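PDB 4M88: extracellular ligand-binding receptor from Verminephrobacter eiseniae, which probably binds an amino acid outside the cytoplasm as the solute-binding component of an ABC transporter, within the leucine-binding protein family. Local coordinates for residues 105-108 with 109-112; 287-290 with 291-295; 331-334 with 335-338. All coordinates share one frame; numbering follows the deposited sequence.

Contact 1. Residues 105-108 with 109-112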
loop_
_atom_site.group_PDB
_atom_site.type_symbol
_atom_site.label_atom_id
_atom_site.label_comp_id
_atom_site.label_asym_id
_atom_site.label_seq_id
_atom_site.Cartn_x
_atom_site.Cartn_y
_atom_site.Cartn_z
ATOM N N PRO A 105 2.415 1.049 5.218
ATOM C CA PRO A 105 2.326 -0.288 4.635
ATOM C C PRO A 105 1.332 -1.165 5.369
ATOM O O PRO A 105 0.924 -0.838 6.490
ATOM C CB PRO A 105 3.731 -0.844 4.875
ATOM C CG PRO A 105 4.132 -0.234 6.178
ATOM C CD PRO A 105 3.554 1.168 6.148
ATOM N N GLY A 106 0.980 -2.287 4.745
ATOM C CA GLY A 106 0.103 -3.269 5.354
ATOM C C GLY A 106 0.840 -4.251 6.246
ATOM O O GLY A 106 0.515 -5.441 6.267
ATOM N N ALA A 107 1.824 -3.762 6.996
ATOM C CA ALA A 107 2.617 -4.623 7.876
ATOM C C ALA A 107 1.729 -5.349 8.880
ATOM O O ALA A 107 0.745 -4.786 9.378
ATOM C CB ALA A 107 3.688 -3.812 8.595
ATOM N N GLU A 108 2.066 -6.601 9.173
ATOM C CA GLU A 108 1.240 -7.389 10.080
ATOM C C GLU A 108 1.215 -6.732 11.462
ATOM O O GLU A 108 0.185 -6.745 12.139
ATOM C CB GLU A 108 1.731 -8.846 10.151
ATOM C CG GLU A 108 0.856 -9.793 10.981
ATOM C CD GLU A 108 -0.578 -9.935 10.458
ATOM O OE1 GLU A 108 -0.867 -9.522 9.311
ATOM O OE2 GLU A 108 -1.430 -10.463 11.209
ATOM N N SER A 109 2.332 -6.127 11.862
ATOM C CA SER A 109 2.426 -5.514 13.190
ATOM C C SER A 109 1.524 -4.284 13.352
ATOM O O SER A 109 1.236 -3.871 14.480
ATOM C CB SER A 109 3.873 -5.139 13.516
ATOM O OG SER A 109 4.399 -4.245 12.548
ATOM N N LEU A 110 1.096 -3.694 12.237
ATOM C CA LEU A 110 0.226 -2.512 12.272
ATOM C C LEU A 110 -1.248 -2.908 12.149
ATOM O O LEU A 110 -2.155 -2.130 12.446
ATOM C CB LEU A 110 0.599 -1.554 11.139
ATOM C CG LEU A 110 2.065 -1.117 11.093
ATOM C CD1 LEU A 110 2.311 -0.222 9.887
ATOM C CD2 LEU A 110 2.465 -0.420 12.393
ATOM N N ARG A 111 -1.472 -4.136 11.712
ATOM C CA ARG A 111 -2.800 -4.631 11.392
ATOM C C ARG A 111 -3.322 -5.531 12.511
ATOM O O ARG A 111 -4.538 -5.704 12.699
ATOM C CB ARG A 111 -2.683 -5.412 10.080
ATOM C CG ARG A 111 -3.948 -6.004 9.556
ATOM C CD ARG A 111 -3.700 -6.558 8.172
ATOM N NE ARG A 111 -3.449 -5.504 7.197
ATOM C CZ ARG A 111 -4.091 -5.413 6.035
ATOM N NH1 ARG A 111 -3.812 -4.425 5.193
ATOM N NH2 ARG A 111 -5.012 -6.313 5.719
ATOM N N THR A 112 -2.391 -6.095 13.273
ATOM C CA THR A 112 -2.736 -7.055 14.314
ATOM C C THR A 112 -2.000 -6.647 15.577
ATOM O O THR A 112 -0.772 -6.726 15.629
ATOM C CB THR A 112 -2.331 -8.478 13.897
ATOM O OG1 THR A 112 -2.918 -8.785 12.624
ATOM C CG2 THR A 112 -2.796 -9.497 14.920
HETATM O O HOH W 1 -1.604 -3.415 8.024
#
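The short helical turn 108-111, which follows strand 99-101 of the parallel sheet in this periplasmic-binding-protein fold, is spanned by a side-chain bond from T112, just past the turn, to E108 at its start. T112 OG1 donates to E108 OE2 over 2.7 Å, meeting the oxygen from above the carboxylate plane, 64° out of it. The glutamate reaches back because its chain bends at CG (chi2 61°), which brings OE2 round to T112. The backbone repeats the link: E108 O accepts T112 N at 2.9 Å, as in an alpha-helix, and also R111 N at 3.1 Å, one residue tighter. A107 O likewise takes L110 N, with a weak bond from R111 N beside it, which makes the turn a mixture of three- and four-residue steps.

On the inner side L110 lays CG against A107 CB at 4.0 Å and CD1 against P105 CG at 4.1 Å; T153 of helix 152-166 and I84 of helix 81-89 close in on the same leucine. P105, preceded by a cis peptide bond, also touches Y232.

R111 turns its guanidinium at chi3 (-68°) back along the loop, where NH1 bonds R122 O. A water in the guanidinium plane ties its edge to the turn, accepting from R111 NE at 2.9 Å and donating to A107 O at 3.0 Å.

Contact 2. Residues 287-290 with 291-295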
loop_
_atom_site.group_PDB
_atom_site.type_symbol
_atom_site.label_atom_id
_atom_site.label_comp_id
_atom_site.label_asym_id
_atom_site.label_seq_id
_atom_site.Cartn_x
_atom_site.Cartn_y
_atom_site.Cartn_z
ATOM N N PHE A 287 -0.070 3.666 -6.296
ATOM C CA PHE A 287 -0.415 4.577 -5.202
ATOM C C PHE A 287 -1.549 5.534 -5.565
ATOM O O PHE A 287 -2.380 5.857 -4.721
ATOM C CB PHE A 287 0.807 5.338 -4.702
ATOM C CG PHE A 287 1.692 4.509 -3.816
ATOM C CD1 PHE A 287 1.134 3.742 -2.796
ATOM C CD2 PHE A 287 3.055 4.449 -4.032
ATOM C CE1 PHE A 287 1.939 2.941 -1.984
ATOM C CE2 PHE A 287 3.865 3.660 -3.225
ATOM C CZ PHE A 287 3.303 2.907 -2.197
ATOM N N GLN A 288 -1.586 5.991 -6.809
ATOM C CA GLN A 288 -2.732 6.784 -7.263
ATOM C C GLN A 288 -4.010 5.962 -7.149
ATOM O O GLN A 288 -5.026 6.449 -6.673
ATOM C CB GLN A 288 -2.523 7.257 -8.705
ATOM C CG GLN A 288 -1.439 8.328 -8.790
ATOM C CD GLN A 288 -0.945 8.569 -10.186
ATOM O OE1 GLN A 288 -1.166 7.757 -11.077
ATOM N NE2 GLN A 288 -0.256 9.697 -10.388
ATOM N N LEU A 289 -3.961 4.710 -7.583
ATOM C CA LEU A 289 -5.157 3.875 -7.537
ATOM C C LEU A 289 -5.554 3.582 -6.099
ATOM O O LEU A 289 -6.735 3.558 -5.772
ATOM C CB LEU A 289 -4.963 2.582 -8.340
ATOM C CG LEU A 289 -6.130 1.595 -8.300
ATOM C CD1 LEU A 289 -7.412 2.254 -8.779
ATOM C CD2 LEU A 289 -5.811 0.396 -9.180
ATOM N N GLU A 290 -4.564 3.379 -5.233
ATOM C CA GLU A 290 -4.831 3.133 -3.817
ATOM C C GLU A 290 -5.517 4.329 -3.178
ATOM O O GLU A 290 -6.439 4.166 -2.373
ATOM C CB GLU A 290 -3.528 2.829 -3.068
ATOM C CG GLU A 290 -3.741 2.441 -1.614
ATOM C CD GLU A 290 -2.656 1.512 -1.083
ATOM O OE1 GLU A 290 -1.586 1.378 -1.734
ATOM O OE2 GLU A 290 -2.878 0.897 -0.015
ATOM N N GLY A 291 -5.068 5.530 -3.528
ATOM C CA GLY A 291 -5.665 6.733 -2.958
ATOM C C GLY A 291 -7.091 6.889 -3.458
ATOM O O GLY A 291 -8.001 7.223 -2.707
ATOM N N TYR A 292 -7.289 6.620 -4.739
ATOM C CA TYR A 292 -8.618 6.690 -5.329
ATOM C C TYR A 292 -9.579 5.704 -4.651
ATOM O O TYR A 292 -10.695 6.069 -4.279
ATOM C CB TYR A 292 -8.515 6.440 -6.830
ATOM C CG TYR A 292 -9.848 6.343 -7.546
ATOM C CD1 TYR A 292 -10.448 7.472 -8.077
ATOM C CD2 TYR A 292 -10.505 5.118 -7.677
ATOM C CE1 TYR A 292 -11.667 7.390 -8.740
ATOM C CE2 TYR A 292 -11.727 5.022 -8.333
ATOM C CZ TYR A 292 -12.305 6.162 -8.851
ATOM O OH TYR A 292 -13.513 6.077 -9.499
ATOM N N LEU A 293 -9.145 4.462 -4.478
ATOM C CA LEU A 293 -10.018 3.438 -3.885
ATOM C C LEU A 293 -10.261 3.677 -2.396
ATOM O O LEU A 293 -11.333 3.344 -1.869
ATOM C CB LEU A 293 -9.448 2.032 -4.110
ATOM C CG LEU A 293 -9.551 1.542 -5.557
ATOM C CD1 LEU A 293 -8.812 0.226 -5.776
ATOM C CD2 LEU A 293 -11.008 1.402 -5.982
ATOM N N SER A 294 -9.272 4.248 -1.717
ATOM C CA SER A 294 -9.426 4.509 -0.294
ATOM C C SER A 294 -10.490 5.580 -0.109
ATOM O O SER A 294 -11.379 5.448 0.736
ATOM C CB SER A 294 -8.100 4.918 0.342
ATOM O OG SER A 294 -7.171 3.852 0.285
ATOM N N ALA A 295 -10.403 6.632 -0.911
ATOM C CA ALA A 295 -11.388 7.708 -0.870
ATOM C C ALA A 295 -12.746 7.210 -1.355
ATOM O O ALA A 295 -13.779 7.540 -0.772
ATOM C CB ALA A 295 -10.914 8.904 -1.698
#
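L293 lies one helical turn beyond L289, and its side chain crosses that of L289 obliquely. Its CB rests 3.5 Å from L289 O, the carbonyl to which L293 N is bonded. From there CG, set anti to the carbonyl carbon (chi1 -72°), folds back over the preceding turn and stays against L289 O while coming within 3.9 Å of L289 CD1. At the tip CD1 meets L289 CD1, again at 3.9 Å. L289 does its part by swinging CG anti to its own backbone N (chi1 177°), so that, although the side chain sets out away from the next turn, CD1 comes back to it; the same CD1 approaches Y292 CD2 obliquely at 4.4 Å.

This is the ordinary i to i+4 packing of an alpha-helix, here on helix 286-303, whose leucines and tyrosine face helix 265-277: L293 touches V266, L289 touches F270, and the Y292 ring makes an edge-to-face pair with F270. Main-chain bonds from G291 N, Y292 N, L293 N and S294 N to the carbonyls four residues back run unbroken beneath these side chains.

On another side of the helix a buried hydroxyl is satisfied within the helix itself. S294 OG donates to E290 O at 2.8 Å, and S294 N reaches the same oxygen from the opposite face of its carbonyl plane, so the two bonds grip it between them. The E290 carboxylate, also buried, is held by a salt bridge from OE1 to R122 NH1, which probably balances its charge, and a hydrogen bond from N102 ND2 to OE2.

Contact 3. Residues 331-334 with 335-338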
loop_
_atom_site.group_PDB
_atom_site.type_symbol
_atom_site.label_atom_id
_atom_site.label_comp_id
_atom_site.label_asym_id
_atom_site.label_seq_id
_atom_site.Cartn_x
_atom_site.Cartn_y
_atom_site.Cartn_z
ATOM N N HIS A 331 -13.850 -5.796 -4.859
ATOM C CA HIS A 331 -14.753 -6.103 -3.759
ATOM C C HIS A 331 -14.110 -5.760 -2.429
ATOM O O HIS A 331 -12.898 -5.900 -2.257
ATOM C CB HIS A 331 -15.107 -7.588 -3.756
ATOM C CG HIS A 331 -15.816 -8.044 -4.989
ATOM N ND1 HIS A 331 -17.114 -8.505 -4.976
ATOM C CD2 HIS A 331 -15.403 -8.124 -6.276
ATOM C CE1 HIS A 331 -17.471 -8.844 -6.202
ATOM N NE2 HIS A 331 -16.451 -8.622 -7.008
ATOM N N LEU A 332 -14.943 -5.321 -1.489
ATOM C CA LEU A 332 -14.520 -5.054 -0.125
ATOM C C LEU A 332 -15.604 -5.540 0.806
ATOM O O LEU A 332 -16.794 -5.400 0.513
ATOM C CB LEU A 332 -14.345 -3.555 0.112
ATOM C CG LEU A 332 -13.064 -2.907 -0.397
ATOM C CD1 LEU A 332 -13.148 -1.414 -0.167
ATOM C CD2 LEU A 332 -11.868 -3.473 0.333
ATOM N N ASP A 333 -15.191 -6.090 1.941
ATOM C CA ASP A 333 -16.134 -6.550 2.953
ATOM C C ASP A 333 -15.488 -6.392 4.320
ATOM O O ASP A 333 -14.448 -6.999 4.580
ATOM C CB ASP A 333 -16.467 -8.024 2.725
ATOM C CG ASP A 333 -17.574 -8.531 3.646
ATOM O OD1 ASP A 333 -18.148 -7.724 4.412
ATOM O OD2 ASP A 333 -17.885 -9.742 3.591
ATOM N N PHE A 334 -16.108 -5.594 5.189
ATOM C CA PHE A 334 -15.638 -5.430 6.559
ATOM C C PHE A 334 -16.561 -6.128 7.569
ATOM O O PHE A 334 -16.524 -5.814 8.761
ATOM C CB PHE A 334 -15.533 -3.937 6.904
ATOM C CG PHE A 334 -14.618 -3.161 5.989
ATOM C CD1 PHE A 334 -13.238 -3.280 6.100
ATOM C CD2 PHE A 334 -15.139 -2.295 5.039
ATOM C CE1 PHE A 334 -12.377 -2.547 5.265
ATOM C CE2 PHE A 334 -14.295 -1.558 4.196
ATOM C CZ PHE A 334 -12.910 -1.686 4.309
ATOM N N SER A 335 -17.377 -7.072 7.096
ATOM C CA SER A 335 -18.323 -7.802 7.952
ATOM C C SER A 335 -17.648 -8.654 9.017
ATOM O O SER A 335 -18.206 -8.870 10.095
ATOM C CB SER A 335 -19.184 -8.756 7.111
ATOM O OG SER A 335 -20.025 -8.064 6.217
ATOM N N LYS A 336 -16.476 -9.185 8.683
ATOM C CA LYS A 336 -15.802 -10.162 9.536
ATOM C C LYS A 336 -14.621 -9.550 10.274
ATOM O O LYS A 336 -13.944 -10.222 11.047
ATOM C CB LYS A 336 -15.313 -11.337 8.680
ATOM C CG LYS A 336 -16.393 -11.893 7.762
ATOM C CD LYS A 336 -15.886 -13.045 6.931
ATOM C CE LYS A 336 -16.669 -13.164 5.635
ATOM N NZ LYS A 336 -16.068 -14.182 4.738
ATOM N N GLY A 337 -14.363 -8.275 10.023
ATOM C CA GLY A 337 -13.221 -7.617 10.618
ATOM C C GLY A 337 -12.798 -6.435 9.773
ATOM O O GLY A 337 -13.390 -6.158 8.724
ATOM N N ASN A 338 -11.746 -5.752 10.207
ATOM C CA ASN A 338 -11.380 -4.481 9.587
ATOM C C ASN A 338 -10.495 -4.588 8.351
ATOM O O ASN A 338 -10.180 -3.571 7.733
ATOM C CB ASN A 338 -10.749 -3.553 10.619
ATOM C CG ASN A 338 -11.782 -2.830 11.444
ATOM O OD1 ASN A 338 -12.911 -3.309 11.611
ATOM N ND2 ASN A 338 -11.406 -1.675 11.976
HETATM O O HOH W 2 -14.406 -8.731 6.816
HETATM O O HOH W 3 -20.528 -10.489 4.404
HETATM O O HOH W 4 -15.380 -4.159 10.673
#
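D333 and S335 supply the direct hydrogen bonds of this bend, and both run to a single oxygen. D333 OD1 accepts S335 N at 2.9 Å, fairly straight (153°), which closes an Asx turn where the chain leaves the strand around 330-332; S335 OG adds a second bond to OD1 at 2.6 Å. The two donors use different parts of the oxygen, the hydroxyl its syn lone pair and the amide a position above the carboxylate plane. With CG anti to the backbone N (chi1 -173°), the aspartate is swung forward over the residue that follows, and the doubled bond should fix the rotation of its carboxylate.

Water carries the remaining polar links. One molecule donates to D333 O and accepts from K336 N at 2.8 Å, spanning the mouth of the bend; a second donates to both D333 OD2 and S335 OG; a third donates to F334 O and N338 OD1. The ammonium group of K336 stays 4.9 Å from D333 OD2, measured at NZ, too far for a contact, and any attraction is probably weak.

Weaker contacts gather about F334. Its ring offers an edge to carbonyl oxygens, CE1 lying 3.5 Å from N338 O near the ring plane, while F334 CA makes a C-H...O contact of 3.2 Å with G337 O. G337 is nearly fully extended at a positive phi (156°), which a side chain would obstruct by meeting the carbonyl of K336.

Behind the bend, strand 330-332 pairs antiparallel with strand 325-327. F334 stacks edge-to-face on F119 of strand 118-119, an outermost strand of the parallel sheet, and N338 ND2 bonds the carbonyls of F118 and P116.

The three contacts grade from core to surface. Contact 2 lies wholly inside helix 286-303, where leucine packing and main-chain bonds dominate, a buried serine hydroxyl bonds a main-chain carbonyl and a buried carboxylate meets R122 and N102, with no bridging water described. Contact 1 is partly buried, joining an apolar inner side to a polar outer one with one bridging water, and contact 3, about 17 Å from the chain centre, relies on three waters and an Asx turn. None touches another, yet residues 118-122 link them: R122 binds R111 of contact 1 through its carbonyl and E290 of contact 2 through its guanidinium, while F118, F119 and H120 receive contact 3.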